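Local coordinates for crispr-associated protein Cas5, dvulg subtype (Xanthomonas oryzae pv. oryzae, PDB 3VZI) that probably acts as a Cas5d endoribonuclease, built on an RRM-like fold, in CRISPR-mediated microbial immunity, at residues W53-I58 with Y116-H121. Residues are numbered along the deposited sequence; the frame is centred on the assembly and turned at random.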
loop_
_atom_site.group_PDB
_atom_site.type_symbol
_atom_site.label_atom_id
_atom_site.label_comp_id
_atom_site.label_asym_id
_atom_site.label_seq_id
_atom_site.Cartn_x
_atom_site.Cartn_y
_atom_site.Cartn_z
ATOM N N TRP A 53 -7.346 -10.678 7.995
ATOM C CA TRP A 53 -7.863 -9.901 6.875
ATOM C C TRP A 53 -7.442 -10.470 5.580
ATOM O O TRP A 53 -6.250 -10.681 5.361
ATOM C CB TRP A 53 -7.342 -8.491 6.956
ATOM C CG TRP A 53 -8.170 -7.672 7.875
ATOM C CD1 TRP A 53 -7.827 -7.200 9.109
ATOM C CD2 TRP A 53 -9.549 -7.241 7.659
ATOM N NE1 TRP A 53 -8.855 -6.490 9.651
ATOM C CE2 TRP A 53 -9.921 -6.481 8.831
ATOM C CE3 TRP A 53 -10.468 -7.401 6.639
ATOM C CZ2 TRP A 53 -11.160 -5.914 8.973
ATOM C CZ3 TRP A 53 -11.723 -6.820 6.789
ATOM C CH2 TRP A 53 -12.059 -6.093 7.932
ATOM N N VAL A 54 -8.406 -10.728 4.707
ATOM C CA VAL A 54 -8.107 -11.166 3.343
ATOM C C VAL A 54 -8.617 -10.140 2.348
ATOM O O VAL A 54 -9.809 -9.845 2.344
ATOM C CB VAL A 54 -8.696 -12.565 3.051
ATOM C CG1 VAL A 54 -8.871 -12.804 1.564
ATOM C CG2 VAL A 54 -7.810 -13.653 3.645
ATOM N N VAL A 55 -7.718 -9.613 1.512
ATOM C CA VAL A 55 -8.048 -8.671 0.444
ATOM C C VAL A 55 -8.508 -9.414 -0.794
ATOM O O VAL A 55 -7.792 -10.275 -1.288
ATOM C CB VAL A 55 -6.839 -7.784 0.088
ATOM C CG1 VAL A 55 -7.123 -6.934 -1.129
ATOM C CG2 VAL A 55 -6.497 -6.876 1.260
ATOM N N ASP A 56 -9.698 -9.071 -1.298
ATOM C CA ASP A 56 -10.316 -9.749 -2.440
ATOM C C ASP A 56 -10.114 -8.974 -3.734
ATOM O O ASP A 56 -9.895 -9.573 -4.805
ATOM C CB ASP A 56 -11.809 -9.902 -2.211
ATOM C CG ASP A 56 -12.146 -10.497 -0.841
ATOM O OD1 ASP A 56 -11.734 -11.624 -0.560
ATOM O OD2 ASP A 56 -12.842 -9.846 -0.038
ATOM N N SER A 57 -10.232 -7.644 -3.662
ATOM C CA SER A 57 -10.020 -6.810 -4.849
ATOM C C SER A 57 -9.719 -5.358 -4.527
ATOM O O SER A 57 -10.068 -4.865 -3.470
ATOM C CB SER A 57 -11.198 -6.905 -5.792
ATOM O OG SER A 57 -12.174 -5.966 -5.420
ATOM N N ILE A 58 -9.034 -4.694 -5.445
ATOM C CA ILE A 58 -8.675 -3.281 -5.328
ATOM C C ILE A 58 -9.270 -2.572 -6.541
ATOM O O ILE A 58 -9.171 -3.070 -7.648
ATOM C CB ILE A 58 -7.153 -3.122 -5.393
ATOM C CG1 ILE A 58 -6.511 -3.654 -4.108
ATOM C CG2 ILE A 58 -6.736 -1.679 -5.677
ATOM C CD1 ILE A 58 -5.214 -4.386 -4.391
ATOM N N TYR A 116 -8.122 4.419 -3.808
ATOM C CA TYR A 116 -8.597 3.102 -4.163
ATOM C C TYR A 116 -9.809 2.765 -3.330
ATOM O O TYR A 116 -10.056 3.440 -2.322
ATOM C CB TYR A 116 -7.516 2.057 -3.906
ATOM C CG TYR A 116 -6.142 2.503 -4.317
ATOM C CD1 TYR A 116 -5.665 2.252 -5.597
ATOM C CD2 TYR A 116 -5.330 3.188 -3.432
ATOM C CE1 TYR A 116 -4.413 2.674 -5.986
ATOM C CE2 TYR A 116 -4.073 3.601 -3.803
ATOM C CZ TYR A 116 -3.626 3.341 -5.075
ATOM O OH TYR A 116 -2.380 3.778 -5.448
ATOM N N ILE A 117 -10.552 1.725 -3.747
ATOM C CA ILE A 117 -11.578 1.099 -2.909
ATOM C C ILE A 117 -11.099 -0.302 -2.542
ATOM O O ILE A 117 -10.877 -1.098 -3.409
ATOM C CB ILE A 117 -12.916 0.996 -3.661
ATOM C CG1 ILE A 117 -13.487 2.400 -3.941
ATOM C CG2 ILE A 117 -13.903 0.111 -2.897
ATOM C CD1 ILE A 117 -14.854 2.374 -4.606
ATOM N N ILE A 118 -10.900 -0.611 -1.270
ATOM C CA ILE A 118 -10.405 -1.937 -0.928
ATOM C C ILE A 118 -11.604 -2.828 -0.616
ATOM O O ILE A 118 -12.455 -2.462 0.201
ATOM C CB ILE A 118 -9.504 -1.880 0.324
ATOM C CG1 ILE A 118 -8.559 -0.674 0.273
ATOM C CG2 ILE A 118 -8.814 -3.221 0.583
ATOM C CD1 ILE A 118 -7.102 -0.974 0.048
ATOM N N ALA A 119 -11.700 -3.989 -1.256
ATOM C CA ALA A 119 -12.768 -4.943 -0.923
ATOM C C ALA A 119 -12.120 -6.133 -0.263
ATOM O O ALA A 119 -11.316 -6.833 -0.903
ATOM C CB ALA A 119 -13.506 -5.386 -2.153
ATOM N N ALA A 120 -12.462 -6.366 1.009
ATOM C CA ALA A 120 -11.822 -7.392 1.788
ATOM C C ALA A 120 -12.830 -8.034 2.703
ATOM O O ALA A 120 -13.943 -7.552 2.831
ATOM C CB ALA A 120 -10.738 -6.759 2.624
ATOM N N HIS A 121 -12.417 -9.106 3.367
ATOM C CA HIS A 121 -13.165 -9.682 4.468
ATOM C C HIS A 121 -12.149 -10.284 5.398
ATOM O O HIS A 121 -10.966 -10.362 5.043
ATOM C CB HIS A 121 -14.155 -10.743 3.975
ATOM C CG HIS A 121 -13.504 -11.916 3.315
ATOM N ND1 HIS A 121 -13.211 -11.937 1.990
ATOM C CD2 HIS A 121 -13.073 -13.136 3.840
ATOM C CE1 HIS A 121 -12.605 -13.116 1.686
ATOM N NE2 HIS A 121 -12.521 -13.848 2.823
#
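The imidazole of His-121 has Val-54 over one face, CB lying 4.0 Å above the ring plane and offset toward the rim, while the carboxylate of Asp-56 comes up at its edge. Carboxylate and ring are nearly coplanar, 11° apart. ND1 of His-121 donates to OD2 of Asp-56 at 2.9 Å, using the syn lone pair of OD2, which sits 15° out of the ring plane. With CG of His-121 set between its backbone N and carbonyl carbon (chi1 62°), the ring reaches back over the neighbouring strand. The Trp-53 ring approaches CB of Ala-120 obliquely, at 4.1 Å from CE3, and its NE1 is bonded to His-46 O.

These neighbouring interior strands of an antiparallel sheet illustrate the classic beta bulge: O of Ala-119 accepts from both Asp-56 N (2.8 Å) and Ser-57 N (3.1 Å), shifting the register by one. Val-55, Ile-58, Ile-118 and Ala-120 lie on the face away from Val-54, Ser-57, Ala-119 and His-121, the last two of them against helix 35-45.

At the bulge the helix-like backbone of Asp-56 turns CB toward the neighbouring strand, bringing the carboxylate to His-121. Bonded there through ND1, and weakly through NE2 to Glu-123, the ring is probably restricted in rotation.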